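Long-range contacts in inactive glucansucrase (PDB 5JBD), which belongs, as an inactive glucansucrase, to glycosyl hydrolase family 70, a family of large proteins built around a TIM-barrel core: residues P461-G466 with S649-E654; Y319-H324 with N391-K396; G344-L349 with W386-N391; E654-F659 with M691-T696. All coordinates share one frame; numbering follows the deposited sequence.

In the fold
All four contacts lie in the TIM barrel. Interaction 1 is the pairing of barrel strands 460-464 and 652-654. Interaction 3 packs helix 343-354 on strand 385-388, the other neighbour of 460-464; the centres of interactions 1 and 3 are about 12 Å apart. Interactions 2 and 4 join loops and a helix start that follow barrel strands. N391 belongs to both interactions 2 and 3, whose centres lie about 9 Å apart, and E654 to both 1 and 4. H392 of interaction 2 lies beside E654 and F656. A bound glycerol, about 4 Å from the side chain of E321, may mark a pocket beside interaction 2; a calcium ion is about 11 Å from that side chain.

Interaction 1: residues P461-G466 with S649-E654; sequences PQVYYG and SHMIYE
Y653 lays its ring alongside the neighbouring strand, with CD1 4.1 Å from V463 CB. Because CG stands anti to the backbone N (chi1 -179°), the ring is carried forward over the start of the next turn, where Y653 OH comes in at the edge of the Y465 ring, 3.4 Å from CD1 of Y465. Behind it, the M651 sulfur SD touches V463 CG2 at 4.0 Å. On the opposite face of the sheet, CG of Q462 passes over CG2 of I652 at 3.7 Å. Farther along, E654 OE1 approaches the Y464 ring, 3.3 Å from CD1 of Y464, its carboxylate turned 60° from the ring plane. The polar ends on this face find partners elsewhere: Q462 NE2 reaches T390 O, Y464 OH reaches E471, and E654 OE2 reaches H392. Beneath the side chains runs a parallel ladder. I652 N donates to P461 O and V463 N to I652 O, and E654 N donates to V463 O at 2.9 Å; the last rung, Y465 N to E654 O, is more bent (137°) as the chain turns into its short helix. These are adjacent strands of the TIM barrel. Helices 446-455 and 483-496 pack against V463 and M651 outside, while strands 385-388 and 688-691 extend the sheet beyond 460-464 and 652-654 respectively.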
loop_
_atom_site.group_PDB
_atom_site.type_symbol
_atom_site.label_atom_id
_atom_site.label_comp_id
_atom_site.label_asym_id
_atom_site.label_seq_id
_atom_site.Cartn_x
_atom_site.Cartn_y
_atom_site.Cartn_z
ATOM N N PRO A 461 9.408 2.364 18.815
ATOM C CA PRO A 461 10.207 2.314 17.594
ATOM C C PRO A 461 9.902 1.077 16.763
ATOM O O PRO A 461 9.586 0.015 17.333
ATOM C CB PRO A 461 11.626 2.249 18.119
ATOM C CG PRO A 461 11.507 1.493 19.396
ATOM C CD PRO A 461 10.208 1.974 19.994
ATOM N N GLN A 462 10.004 1.235 15.437
ATOM C CA GLN A 462 9.789 0.167 14.481
ATOM C C GLN A 462 11.065 -0.055 13.661
ATOM O O GLN A 462 11.512 0.857 12.976
ATOM C CB GLN A 462 8.595 0.507 13.586
ATOM C CG GLN A 462 8.352 -0.385 12.362
ATOM C CD GLN A 462 8.681 0.323 11.043
ATOM O OE1 GLN A 462 8.000 1.273 10.667
ATOM N NE2 GLN A 462 9.718 -0.136 10.347
ATOM N N VAL A 463 11.616 -1.271 13.745
ATOM C CA VAL A 463 12.797 -1.695 12.983
ATOM C C VAL A 463 12.340 -2.299 11.636
ATOM O O VAL A 463 11.255 -2.904 11.561
ATOM C CB VAL A 463 13.621 -2.718 13.795
ATOM C CG1 VAL A 463 14.813 -3.225 12.989
ATOM C CG2 VAL A 463 14.077 -2.120 15.120
ATOM N N TYR A 464 13.141 -2.115 10.582
ATOM C CA TYR A 464 12.810 -2.590 9.217
ATOM C C TYR A 464 13.588 -3.850 8.848
ATOM O O TYR A 464 14.824 -3.867 8.954
ATOM C CB TYR A 464 13.131 -1.511 8.194
ATOM C CG TYR A 464 12.820 -1.851 6.736
ATOM C CD1 TYR A 464 11.565 -2.317 6.350
ATOM C CD2 TYR A 464 13.785 -1.674 5.740
ATOM C CE1 TYR A 464 11.283 -2.601 5.017
ATOM C CE2 TYR A 464 13.515 -1.944 4.405
ATOM C CZ TYR A 464 12.265 -2.421 4.047
ATOM O OH TYR A 464 11.999 -2.680 2.719
ATOM N N TYR A 465 12.865 -4.878 8.387
ATOM C CA TYR A 465 13.463 -6.124 7.885
ATOM C C TYR A 465 14.680 -5.900 6.983
ATOM O O TYR A 465 15.721 -6.548 7.171
ATOM C CB TYR A 465 12.426 -6.955 7.112
ATOM C CG TYR A 465 13.025 -8.080 6.271
ATOM C CD1 TYR A 465 13.674 -9.157 6.877
ATOM C CD2 TYR A 465 12.940 -8.067 4.867
ATOM C CE1 TYR A 465 14.232 -10.187 6.127
ATOM C CE2 TYR A 465 13.485 -9.100 4.106
ATOM C CZ TYR A 465 14.127 -10.156 4.741
ATOM O OH TYR A 465 14.672 -11.194 4.018
ATOM N N GLY A 466 14.540 -4.999 6.012
ATOM C CA GLY A 466 15.622 -4.708 5.057
ATOM C C GLY A 466 16.865 -3.978 5.580
ATOM O O GLY A 466 17.834 -3.794 4.830
ATOM N N SER A 649 8.266 0.440 26.498
ATOM C CA SER A 649 8.922 -0.879 26.530
ATOM C C SER A 649 8.694 -1.758 25.262
ATOM O O SER A 649 9.412 -2.737 25.048
ATOM C CB SER A 649 8.525 -1.644 27.810
ATOM O OG SER A 649 8.876 -0.923 28.982
ATOM N N HIS A 650 7.716 -1.394 24.425
ATOM C CA HIS A 650 7.443 -2.108 23.173
ATOM C C HIS A 650 8.380 -1.684 22.044
ATOM O O HIS A 650 8.933 -0.560 22.042
ATOM C CB HIS A 650 5.988 -1.904 22.750
ATOM C CG HIS A 650 5.010 -2.489 23.719
ATOM N ND1 HIS A 650 4.183 -3.544 23.402
ATOM C CD2 HIS A 650 4.771 -2.203 25.022
ATOM C CE1 HIS A 650 3.477 -3.878 24.469
ATOM N NE2 HIS A 650 3.817 -3.084 25.464
ATOM N N MET A 651 8.565 -2.612 21.113
ATOM C CA MET A 651 9.295 -2.397 19.874
ATOM C C MET A 651 8.669 -3.238 18.758
ATOM O O MET A 651 8.476 -4.450 18.911
ATOM C CB MET A 651 10.776 -2.763 20.036
ATOM C CG MET A 651 11.567 -2.683 18.741
ATOM S SD MET A 651 13.348 -2.692 19.004
ATOM C CE MET A 651 13.567 -4.368 19.522
ATOM N N ILE A 652 8.365 -2.561 17.652
ATOM C CA ILE A 652 7.748 -3.143 16.479
ATOM C C ILE A 652 8.841 -3.604 15.492
ATOM O O ILE A 652 9.903 -2.992 15.412
ATOM C CB ILE A 652 6.798 -2.131 15.792
ATOM C CG1 ILE A 652 5.621 -1.814 16.729
ATOM C CG2 ILE A 652 6.271 -2.676 14.460
ATOM C CD1 ILE A 652 4.899 -0.527 16.395
ATOM N N TYR A 653 8.566 -4.697 14.766
ATOM C CA TYR A 653 9.428 -5.171 13.668
ATOM C C TYR A 653 8.605 -5.346 12.393
ATOM O O TYR A 653 7.631 -6.104 12.394
ATOM C CB TYR A 653 10.074 -6.489 14.063
ATOM C CG TYR A 653 11.018 -7.078 13.038
ATOM C CD1 TYR A 653 12.194 -6.419 12.686
ATOM C CD2 TYR A 653 10.758 -8.313 12.442
ATOM C CE1 TYR A 653 13.086 -6.968 11.766
ATOM C CE2 TYR A 653 11.632 -8.866 11.503
ATOM C CZ TYR A 653 12.802 -8.202 11.176
ATOM O OH TYR A 653 13.672 -8.752 10.262
ATOM N N GLU A 654 8.959 -4.604 11.338
ATOM C CA GLU A 654 8.325 -4.747 10.030
ATOM C C GLU A 654 8.966 -5.964 9.366
ATOM O O GLU A 654 10.166 -5.952 9.107
ATOM C CB GLU A 654 8.507 -3.501 9.128
ATOM C CG GLU A 654 7.841 -3.693 7.765
ATOM C CD GLU A 654 7.776 -2.458 6.880
ATOM O OE1 GLU A 654 8.462 -1.462 7.126
ATOM O OE2 GLU A 654 7.012 -2.506 5.899
#

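Interaction 2: residues Y319-H324 with N391-K396; sequences YNEGYH and NHDQRK
Y323 reaches N391 and Q394 across a wide backbone gap, the nearest CA atoms, those of E321 and N391, being 10.6 Å apart, and the loop after strand 319-320 meets the start of helix 392-406 through side chains and one water. The hydroxyl of Y323 is the hub. It accepts N-H groups from two amides that reach toward it from the helix side: N391 ND2 at 3.1 Å from Y323 OH, fairly straight at 160°, and Q394 NE2 at 3.0 Å from the same oxygen, more bent at 146°. The hydroxyl lies close to both amide planes, although the Y323 ring is turned steeply against that of N391. Its own proton goes to a water 2.8 Å from Y323 OH. This water in turn donates to both E321 OE2 and D393 OD2, and so links two acidic groups that do not bond to each other directly. N391 does double duty. While ND2 grips the tyrosine, OD1 caps the helix by accepting from Q394 N at 3.0 Å, which fixes how the amide is rotated. Outside the contact, E321 OE1 receives A284 N. K396 NZ forms a weak salt bridge to D393 OD1. Loops at the C-terminal ends of the strands line the pocket of a TIM barrel, and this water-centred network fits that position, with a bound glycerol about 4 Å from the E321 side chain.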
loop_
_atom_site.group_PDB
_atom_site.type_symbol
_atom_site.label_atom_id
_atom_site.label_comp_id
_atom_site.label_asym_id
_atom_site.label_seq_id
_atom_site.Cartn_x
_atom_site.Cartn_y
_atom_site.Cartn_z
ATOM N N TYR A 319 -1.636 0.411 15.410
ATOM C CA TYR A 319 -0.891 1.590 14.965
ATOM C C TYR A 319 -1.226 1.951 13.527
ATOM O O TYR A 319 -1.293 1.052 12.652
ATOM C CB TYR A 319 0.630 1.398 15.160
ATOM C CG TYR A 319 1.203 0.001 14.917
ATOM C CD1 TYR A 319 1.172 -0.975 15.920
ATOM C CD2 TYR A 319 1.864 -0.316 13.725
ATOM C CE1 TYR A 319 1.708 -2.249 15.721
ATOM C CE2 TYR A 319 2.406 -1.584 13.521
ATOM C CZ TYR A 319 2.332 -2.548 14.528
ATOM O OH TYR A 319 2.885 -3.810 14.345
ATOM N N ASN A 320 -1.440 3.247 13.286
ATOM C CA ASN A 320 -1.969 3.750 12.013
ATOM C C ASN A 320 -0.881 4.302 11.140
ATOM O O ASN A 320 -0.120 5.146 11.585
ATOM C CB ASN A 320 -3.001 4.867 12.251
ATOM C CG ASN A 320 -4.272 4.370 12.915
ATOM O OD1 ASN A 320 -4.474 3.170 13.065
ATOM N ND2 ASN A 320 -5.122 5.302 13.348
ATOM N N GLU A 321 -0.834 3.862 9.878
ATOM C CA GLU A 321 0.123 4.400 8.922
ATOM C C GLU A 321 -0.388 5.716 8.390
ATOM O O GLU A 321 -1.481 5.783 7.860
ATOM C CB GLU A 321 0.336 3.472 7.738
ATOM C CG GLU A 321 1.356 4.000 6.716
ATOM C CD GLU A 321 0.915 3.917 5.270
ATOM O OE1 GLU A 321 -0.239 3.536 4.973
ATOM O OE2 GLU A 321 1.739 4.226 4.405
ATOM N N GLY A 322 0.433 6.754 8.498
ATOM C CA GLY A 322 0.107 8.032 7.874
ATOM C C GLY A 322 1.231 9.045 7.930
ATOM O O GLY A 322 2.081 8.975 8.803
ATOM N N TYR A 323 1.209 9.978 6.980
ATOM C CA TYR A 323 2.235 10.998 6.791
ATOM C C TYR A 323 1.676 12.425 7.040
ATOM O O TYR A 323 2.346 13.419 6.742
ATOM C CB TYR A 323 2.843 10.860 5.381
ATOM C CG TYR A 323 3.659 9.580 5.211
ATOM C CD1 TYR A 323 3.056 8.390 4.808
ATOM C CD2 TYR A 323 5.031 9.554 5.471
ATOM C CE1 TYR A 323 3.800 7.215 4.658
ATOM C CE2 TYR A 323 5.780 8.384 5.325
ATOM C CZ TYR A 323 5.155 7.214 4.930
ATOM O OH TYR A 323 5.891 6.046 4.797
ATOM N N HIS A 324 0.475 12.513 7.623
ATOM C CA HIS A 324 -0.159 13.787 7.988
ATOM C C HIS A 324 -0.139 13.988 9.504
ATOM O O HIS A 324 -0.798 13.250 10.242
ATOM C CB HIS A 324 -1.606 13.811 7.524
ATOM C CG HIS A 324 -1.759 13.879 6.040
ATOM N ND1 HIS A 324 -1.682 12.763 5.237
ATOM C CD2 HIS A 324 -1.976 14.930 5.212
ATOM C CE1 HIS A 324 -1.842 13.123 3.978
ATOM N NE2 HIS A 324 -2.027 14.429 3.935
ATOM N N ASN A 391 10.874 2.185 6.278
ATOM C CA ASN A 391 9.808 1.220 6.028
ATOM C C ASN A 391 9.817 0.800 4.552
ATOM O O ASN A 391 10.620 1.302 3.745
ATOM C CB ASN A 391 8.441 1.749 6.497
ATOM C CG ASN A 391 7.981 2.977 5.735
ATOM O OD1 ASN A 391 8.136 3.070 4.514
ATOM N ND2 ASN A 391 7.395 3.933 6.462
ATOM N N HIS A 392 8.948 -0.135 4.201
ATOM C CA HIS A 392 8.925 -0.709 2.832
ATOM C C HIS A 392 8.703 0.347 1.735
ATOM O O HIS A 392 9.301 0.262 0.659
ATOM C CB HIS A 392 7.867 -1.820 2.719
ATOM C CG HIS A 392 6.469 -1.340 2.922
ATOM N ND1 HIS A 392 5.905 -1.187 4.173
ATOM C CD2 HIS A 392 5.532 -0.929 2.039
ATOM C CE1 HIS A 392 4.677 -0.730 4.048
ATOM N NE2 HIS A 392 4.422 -0.569 2.762
ATOM N N ASP A 393 7.882 1.350 2.027
ATOM C CA ASP A 393 7.615 2.437 1.071
ATOM C C ASP A 393 8.812 3.354 0.869
ATOM O O ASP A 393 9.043 3.843 -0.242
ATOM C CB ASP A 393 6.426 3.289 1.506
ATOM C CG ASP A 393 5.103 2.624 1.261
ATOM O OD1 ASP A 393 4.914 2.061 0.161
ATOM O OD2 ASP A 393 4.243 2.692 2.157
ATOM N N GLN A 394 9.581 3.599 1.927
ATOM C CA GLN A 394 10.744 4.483 1.808
ATOM C C GLN A 394 11.887 3.838 1.002
ATOM O O GLN A 394 12.569 4.529 0.230
ATOM C CB GLN A 394 11.223 4.979 3.181
ATOM C CG GLN A 394 10.157 5.757 3.954
ATOM C CD GLN A 394 9.522 6.871 3.134
ATOM O OE1 GLN A 394 10.210 7.611 2.441
ATOM N NE2 GLN A 394 8.206 6.979 3.199
ATOM N N ARG A 395 12.094 2.543 1.188
ATOM C CA ARG A 395 13.029 1.802 0.342
ATOM C C ARG A 395 12.565 1.807 -1.121
ATOM O O ARG A 395 13.386 2.010 -2.013
ATOM C CB ARG A 395 13.235 0.371 0.836
ATOM C CG ARG A 395 14.363 -0.360 0.117
ATOM C CD ARG A 395 15.725 0.106 0.590
ATOM N NE ARG A 395 16.187 -0.706 1.721
ATOM C CZ ARG A 395 16.848 -0.265 2.793
ATOM N NH1 ARG A 395 17.121 1.035 2.980
ATOM N NH2 ARG A 395 17.219 -1.146 3.718
ATOM N N LYS A 396 11.256 1.627 -1.339
ATOM C CA LYS A 396 10.644 1.710 -2.681
ATOM C C LYS A 396 10.870 3.062 -3.355
ATOM O O LYS A 396 11.217 3.110 -4.539
ATOM C CB LYS A 396 9.144 1.391 -2.622
ATOM C CG LYS A 396 8.355 1.668 -3.910
ATOM C CD LYS A 396 6.880 1.914 -3.650
ATOM C CE LYS A 396 6.658 3.256 -2.961
ATOM N NZ LYS A 396 5.224 3.584 -2.901
HETATM O O HOH W 1 4.462 3.617 4.721
#

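Interaction 3: residues G344-L349 with W386-N391; sequences GEFYTL and WSFVTN
F346 and F388 form the tight part of this contact. CB of F346 sits over one face of the F388 ring, 3.9 Å from its centroid, in a CH-pi contact, and F346 CG comes within 3.3 Å of F388 CE2. The two rings lie nearly parallel, with 21° between their planes, but are displaced so that little of one ring faces the other. F388 gets there with CG held between its backbone N and carbonyl carbon (chi1 60°), which turns the ring back toward the helix; N391 ND2 lies over its other face, toward the rim, so the ring has a neighbour on each side. The F346 ring is met at its edge by V389 O, 3.2 Å from CE1 of F346. Away from this pair the fit is looser. L349 CD1 touches V389 CG2 at 4.1 Å, the side chains meeting at about a right angle, and E345 CG only grazes S387 CB at 4.4 Å. Y347, on the solvent side of the helix, makes no contact with the strand segment, but its ring lies against F346 CD2. No hydrogen bond joins the segments; apolar surface holds them. Helix 343-354 thus rests on barrel strand 385-388, their local axes 7.5 Å apart. Helix 446-455 packs against E345, L349, S387 and V389, and Q462 of strand 460-464 lies against F388.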
loop_
_atom_site.group_PDB
_atom_site.type_symbol
_atom_site.label_atom_id
_atom_site.label_comp_id
_atom_site.label_asym_id
_atom_site.label_seq_id
_atom_site.Cartn_x
_atom_site.Cartn_y
_atom_site.Cartn_z
ATOM N N GLY A 344 7.368 12.834 10.953
ATOM C CA GLY A 344 8.266 13.945 11.185
ATOM C C GLY A 344 9.649 13.514 11.634
ATOM O O GLY A 344 10.641 14.034 11.142
ATOM N N GLU A 345 9.696 12.534 12.541
ATOM C CA GLU A 345 10.961 12.005 13.040
ATOM C C GLU A 345 11.773 11.346 11.933
ATOM O O GLU A 345 12.995 11.502 11.887
ATOM C CB GLU A 345 10.735 11.018 14.203
ATOM C CG GLU A 345 11.977 10.305 14.738
ATOM C CD GLU A 345 12.935 11.215 15.519
ATOM O OE1 GLU A 345 12.540 12.335 15.889
ATOM O OE2 GLU A 345 14.103 10.816 15.750
ATOM N N PHE A 346 11.094 10.600 11.062
ATOM C CA PHE A 346 11.765 9.983 9.912
ATOM C C PHE A 346 12.427 11.013 8.987
ATOM O O PHE A 346 13.604 10.872 8.641
ATOM C CB PHE A 346 10.787 9.103 9.113
ATOM C CG PHE A 346 11.278 8.766 7.735
ATOM C CD1 PHE A 346 12.240 7.782 7.551
ATOM C CD2 PHE A 346 10.800 9.456 6.627
ATOM C CE1 PHE A 346 12.706 7.474 6.271
ATOM C CE2 PHE A 346 11.266 9.161 5.351
ATOM C CZ PHE A 346 12.223 8.181 5.178
ATOM N N TYR A 347 11.677 12.052 8.607
ATOM C CA TYR A 347 12.227 13.092 7.744
ATOM C C TYR A 347 13.374 13.839 8.432
ATOM O O TYR A 347 14.372 14.149 7.795
ATOM C CB TYR A 347 11.150 14.047 7.219
ATOM C CG TYR A 347 10.219 13.348 6.253
ATOM C CD1 TYR A 347 10.674 12.910 4.998
ATOM C CD2 TYR A 347 8.897 13.053 6.612
ATOM C CE1 TYR A 347 9.829 12.222 4.126
ATOM C CE2 TYR A 347 8.049 12.374 5.749
ATOM C CZ TYR A 347 8.517 11.959 4.509
ATOM O OH TYR A 347 7.661 11.286 3.672
ATOM N N THR A 348 13.253 14.068 9.735
ATOM C CA THR A 348 14.321 14.711 10.495
ATOM C C THR A 348 15.596 13.859 10.508
ATOM O O THR A 348 16.697 14.364 10.242
ATOM C CB THR A 348 13.848 15.038 11.924
ATOM O OG1 THR A 348 12.810 16.030 11.853
ATOM C CG2 THR A 348 14.986 15.572 12.779
ATOM N N LEU A 349 15.448 12.587 10.821
ATOM C CA LEU A 349 16.581 11.664 10.778
ATOM C C LEU A 349 17.268 11.700 9.407
ATOM O O LEU A 349 18.493 11.815 9.340
ATOM C CB LEU A 349 16.141 10.243 11.103
ATOM C CG LEU A 349 15.775 9.973 12.567
ATOM C CD1 LEU A 349 15.013 8.659 12.695
ATOM C CD2 LEU A 349 17.004 9.949 13.467
ATOM N N TRP A 386 4.334 5.726 17.031
ATOM C CA TRP A 386 5.352 4.806 16.519
ATOM C C TRP A 386 6.245 5.549 15.513
ATOM O O TRP A 386 5.802 6.491 14.853
ATOM C CB TRP A 386 4.757 3.507 15.921
ATOM C CG TRP A 386 3.826 3.606 14.752
ATOM C CD1 TRP A 386 2.643 4.303 14.676
ATOM C CD2 TRP A 386 3.946 2.901 13.509
ATOM N NE1 TRP A 386 2.047 4.102 13.451
ATOM C CE2 TRP A 386 2.815 3.233 12.723
ATOM C CE3 TRP A 386 4.899 2.018 12.982
ATOM C CZ2 TRP A 386 2.618 2.725 11.432
ATOM C CZ3 TRP A 386 4.697 1.504 11.702
ATOM C CH2 TRP A 386 3.568 1.870 10.939
ATOM N N SER A 387 7.524 5.194 15.496
ATOM C CA SER A 387 8.509 5.924 14.701
ATOM C C SER A 387 9.400 4.918 14.003
ATOM O O SER A 387 9.472 3.755 14.409
ATOM C CB SER A 387 9.341 6.878 15.590
ATOM O OG SER A 387 9.943 6.179 16.676
ATOM N N PHE A 388 10.115 5.374 12.988
ATOM C CA PHE A 388 10.944 4.485 12.191
ATOM C C PHE A 388 12.099 5.215 11.518
ATOM O O PHE A 388 12.022 6.421 11.256
ATOM C CB PHE A 388 10.063 3.807 11.115
ATOM C CG PHE A 388 9.414 4.788 10.188
ATOM C CD1 PHE A 388 8.267 5.473 10.583
ATOM C CD2 PHE A 388 9.990 5.098 8.971
ATOM C CE1 PHE A 388 7.676 6.413 9.755
ATOM C CE2 PHE A 388 9.415 6.047 8.137
ATOM C CZ PHE A 388 8.253 6.690 8.523
ATOM N N VAL A 389 13.147 4.441 11.208
ATOM C CA VAL A 389 14.263 4.838 10.334
ATOM C C VAL A 389 13.957 4.478 8.873
ATOM O O VAL A 389 14.296 5.235 7.952
ATOM C CB VAL A 389 15.577 4.149 10.783
ATOM C CG1 VAL A 389 16.708 4.337 9.766
ATOM C CG2 VAL A 389 16.015 4.682 12.157
ATOM N N THR A 390 13.351 3.304 8.660
ATOM C CA THR A 390 12.965 2.869 7.312
ATOM C C THR A 390 11.641 2.111 7.358
ATOM O O THR A 390 11.325 1.479 8.359
ATOM C CB THR A 390 14.041 1.936 6.684
ATOM O OG1 THR A 390 15.366 2.357 7.052
ATOM C CG2 THR A 390 13.921 1.917 5.153
ATOM N N ASN A 391 10.874 2.185 6.278
ATOM C CA ASN A 391 9.808 1.220 6.028
ATOM C C ASN A 391 9.817 0.800 4.552
ATOM O O ASN A 391 10.620 1.302 3.745
ATOM C CB ASN A 391 8.441 1.749 6.497
ATOM C CG ASN A 391 7.981 2.977 5.735
ATOM O OD1 ASN A 391 8.136 3.070 4.514
ATOM N ND2 ASN A 391 7.395 3.933 6.462
#

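Interaction 4: residues E654-F659 with M691-T696; sequences EDFSLF and MAPAYT
F656 can be traced from its root outward along A692 and P693. Its CB is 3.9 Å from A692 CB; beyond it, CG and CD1 of F656 both close on that methyl, CD1 at 3.5 Å from A692 CB. The methyl stands over one face of the ring, 24° off the ring normal, in a CH-pi contact. CE1 of F656 then meets A692 CA at 3.7 Å, and at the tip CZ is 4.0 Å from CD of P693, the two side chains crossing at about a right angle. With chi1 at 74°, F656 CG lies between the backbone N and carbonyl carbon, and the ring is set against the other loop. The H392 ring meets that of F656 near CZ, on the side away from A692, the planes about 30° apart. D655 adds a polar tie: OD1 accepts a weak hydrogen bond from A692 N at 3.1 Å, while its other oxygen, OD2, lies 3.6 Å from CE of M691. The two loops follow the neighbouring parallel strands 652-654 and 688-691, and their close side-by-side course suits the C-terminal rim of a TIM barrel, where successive strand-following loops pack against one another.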
loop_
_atom_site.group_PDB
_atom_site.type_symbol
_atom_site.label_atom_id
_atom_site.label_comp_id
_atom_site.label_asym_id
_atom_site.label_seq_id
_atom_site.Cartn_x
_atom_site.Cartn_y
_atom_site.Cartn_z
ATOM N N GLU A 654 8.959 -4.604 11.338
ATOM C CA GLU A 654 8.325 -4.747 10.030
ATOM C C GLU A 654 8.966 -5.964 9.366
ATOM O O GLU A 654 10.166 -5.952 9.107
ATOM C CB GLU A 654 8.507 -3.501 9.128
ATOM C CG GLU A 654 7.841 -3.693 7.765
ATOM C CD GLU A 654 7.776 -2.458 6.880
ATOM O OE1 GLU A 654 8.462 -1.462 7.126
ATOM O OE2 GLU A 654 7.012 -2.506 5.899
ATOM N N ASP A 655 8.172 -6.989 9.084
ATOM C CA ASP A 655 8.727 -8.302 8.688
ATOM C C ASP A 655 8.970 -8.518 7.193
ATOM O O ASP A 655 9.369 -9.613 6.796
ATOM C CB ASP A 655 7.860 -9.438 9.259
ATOM C CG ASP A 655 6.730 -9.872 8.342
ATOM O OD1 ASP A 655 6.277 -9.097 7.464
ATOM O OD2 ASP A 655 6.286 -11.033 8.525
ATOM N N PHE A 656 8.714 -7.513 6.361
ATOM C CA PHE A 656 8.756 -7.716 4.916
ATOM C C PHE A 656 9.325 -6.535 4.157
ATOM O O PHE A 656 9.470 -5.424 4.706
ATOM C CB PHE A 656 7.352 -8.018 4.384
ATOM C CG PHE A 656 6.428 -6.824 4.328
ATOM C CD1 PHE A 656 5.800 -6.358 5.473
ATOM C CD2 PHE A 656 6.158 -6.188 3.116
ATOM C CE1 PHE A 656 4.938 -5.265 5.422
ATOM C CE2 PHE A 656 5.304 -5.095 3.059
ATOM C CZ PHE A 656 4.684 -4.637 4.216
ATOM N N SER A 657 9.615 -6.801 2.882
ATOM C CA SER A 657 9.956 -5.787 1.886
ATOM C C SER A 657 9.077 -6.018 0.658
ATOM O O SER A 657 8.727 -7.161 0.352
ATOM C CB SER A 657 11.440 -5.924 1.478
ATOM O OG SER A 657 11.731 -5.197 0.279
ATOM N N LEU A 658 8.772 -4.955 -0.079
ATOM C CA LEU A 658 8.126 -5.097 -1.383
ATOM C C LEU A 658 8.980 -5.913 -2.373
ATOM O O LEU A 658 8.434 -6.569 -3.265
ATOM C CB LEU A 658 7.839 -3.717 -2.001
ATOM C CG LEU A 658 6.938 -2.751 -1.236
ATOM C CD1 LEU A 658 6.748 -1.458 -2.019
ATOM C CD2 LEU A 658 5.577 -3.372 -0.963
ATOM N N PHE A 659 10.299 -5.874 -2.209
ATOM C CA PHE A 659 11.253 -6.509 -3.133
ATOM C C PHE A 659 11.702 -7.887 -2.667
ATOM O O PHE A 659 12.663 -8.459 -3.191
ATOM C CB PHE A 659 12.461 -5.595 -3.310
ATOM C CG PHE A 659 12.090 -4.227 -3.787
ATOM C CD1 PHE A 659 11.875 -3.982 -5.138
ATOM C CD2 PHE A 659 11.928 -3.179 -2.878
ATOM C CE1 PHE A 659 11.516 -2.721 -5.585
ATOM C CE2 PHE A 659 11.572 -1.911 -3.317
ATOM C CZ PHE A 659 11.366 -1.679 -4.673
ATOM N N MET A 691 3.243 -8.172 10.515
ATOM C CA MET A 691 3.215 -9.097 9.380
ATOM C C MET A 691 2.638 -8.428 8.139
ATOM O O MET A 691 1.681 -7.652 8.213
ATOM C CB MET A 691 2.417 -10.353 9.725
ATOM C CG MET A 691 2.974 -11.071 10.942
ATOM S SD MET A 691 2.702 -12.851 11.033
ATOM C CE MET A 691 3.785 -13.352 9.698
ATOM N N ALA A 692 3.233 -8.759 6.999
ATOM C CA ALA A 692 2.796 -8.260 5.707
ATOM C C ALA A 692 1.312 -8.514 5.479
ATOM O O ALA A 692 0.763 -9.473 6.028
ATOM C CB ALA A 692 3.606 -8.923 4.595
ATOM N N PRO A 693 0.661 -7.672 4.658
ATOM C CA PRO A 693 -0.711 -7.998 4.286
ATOM C C PRO A 693 -0.726 -9.383 3.624
ATOM O O PRO A 693 -0.013 -9.617 2.644
ATOM C CB PRO A 693 -1.073 -6.898 3.273
ATOM C CG PRO A 693 0.241 -6.461 2.718
ATOM C CD PRO A 693 1.162 -6.515 3.894
ATOM N N ALA A 694 -1.510 -10.298 4.191
ATOM C CA ALA A 694 -1.374 -11.716 3.902
ATOM C C ALA A 694 -2.347 -12.208 2.821
ATOM O O ALA A 694 -2.356 -13.389 2.498
ATOM C CB ALA A 694 -1.562 -12.500 5.190
ATOM N N TYR A 695 -3.088 -11.284 2.217
ATOM C CA TYR A 695 -4.232 -11.570 1.345
ATOM C C TYR A 695 -3.717 -12.101 0.011
ATOM O O TYR A 695 -2.547 -11.891 -0.340
ATOM C CB TYR A 695 -5.088 -10.293 1.164
ATOM C CG TYR A 695 -5.188 -9.533 2.475
ATOM C CD1 TYR A 695 -5.877 -10.082 3.556
ATOM C CD2 TYR A 695 -4.489 -8.343 2.680
ATOM C CE1 TYR A 695 -5.915 -9.445 4.776
ATOM C CE2 TYR A 695 -4.530 -7.706 3.905
ATOM C CZ TYR A 695 -5.238 -8.272 4.953
ATOM O OH TYR A 695 -5.297 -7.652 6.185
ATOM N N THR A 696 -4.583 -12.820 -0.708
ATOM C CA THR A 696 -4.235 -13.372 -2.021
ATOM C C THR A 696 -3.885 -12.243 -2.978
ATOM O O THR A 696 -4.716 -11.386 -3.236
ATOM C CB THR A 696 -5.411 -14.172 -2.630
ATOM O OG1 THR A 696 -5.787 -15.214 -1.725
ATOM C CG2 THR A 696 -5.015 -14.790 -3.995
#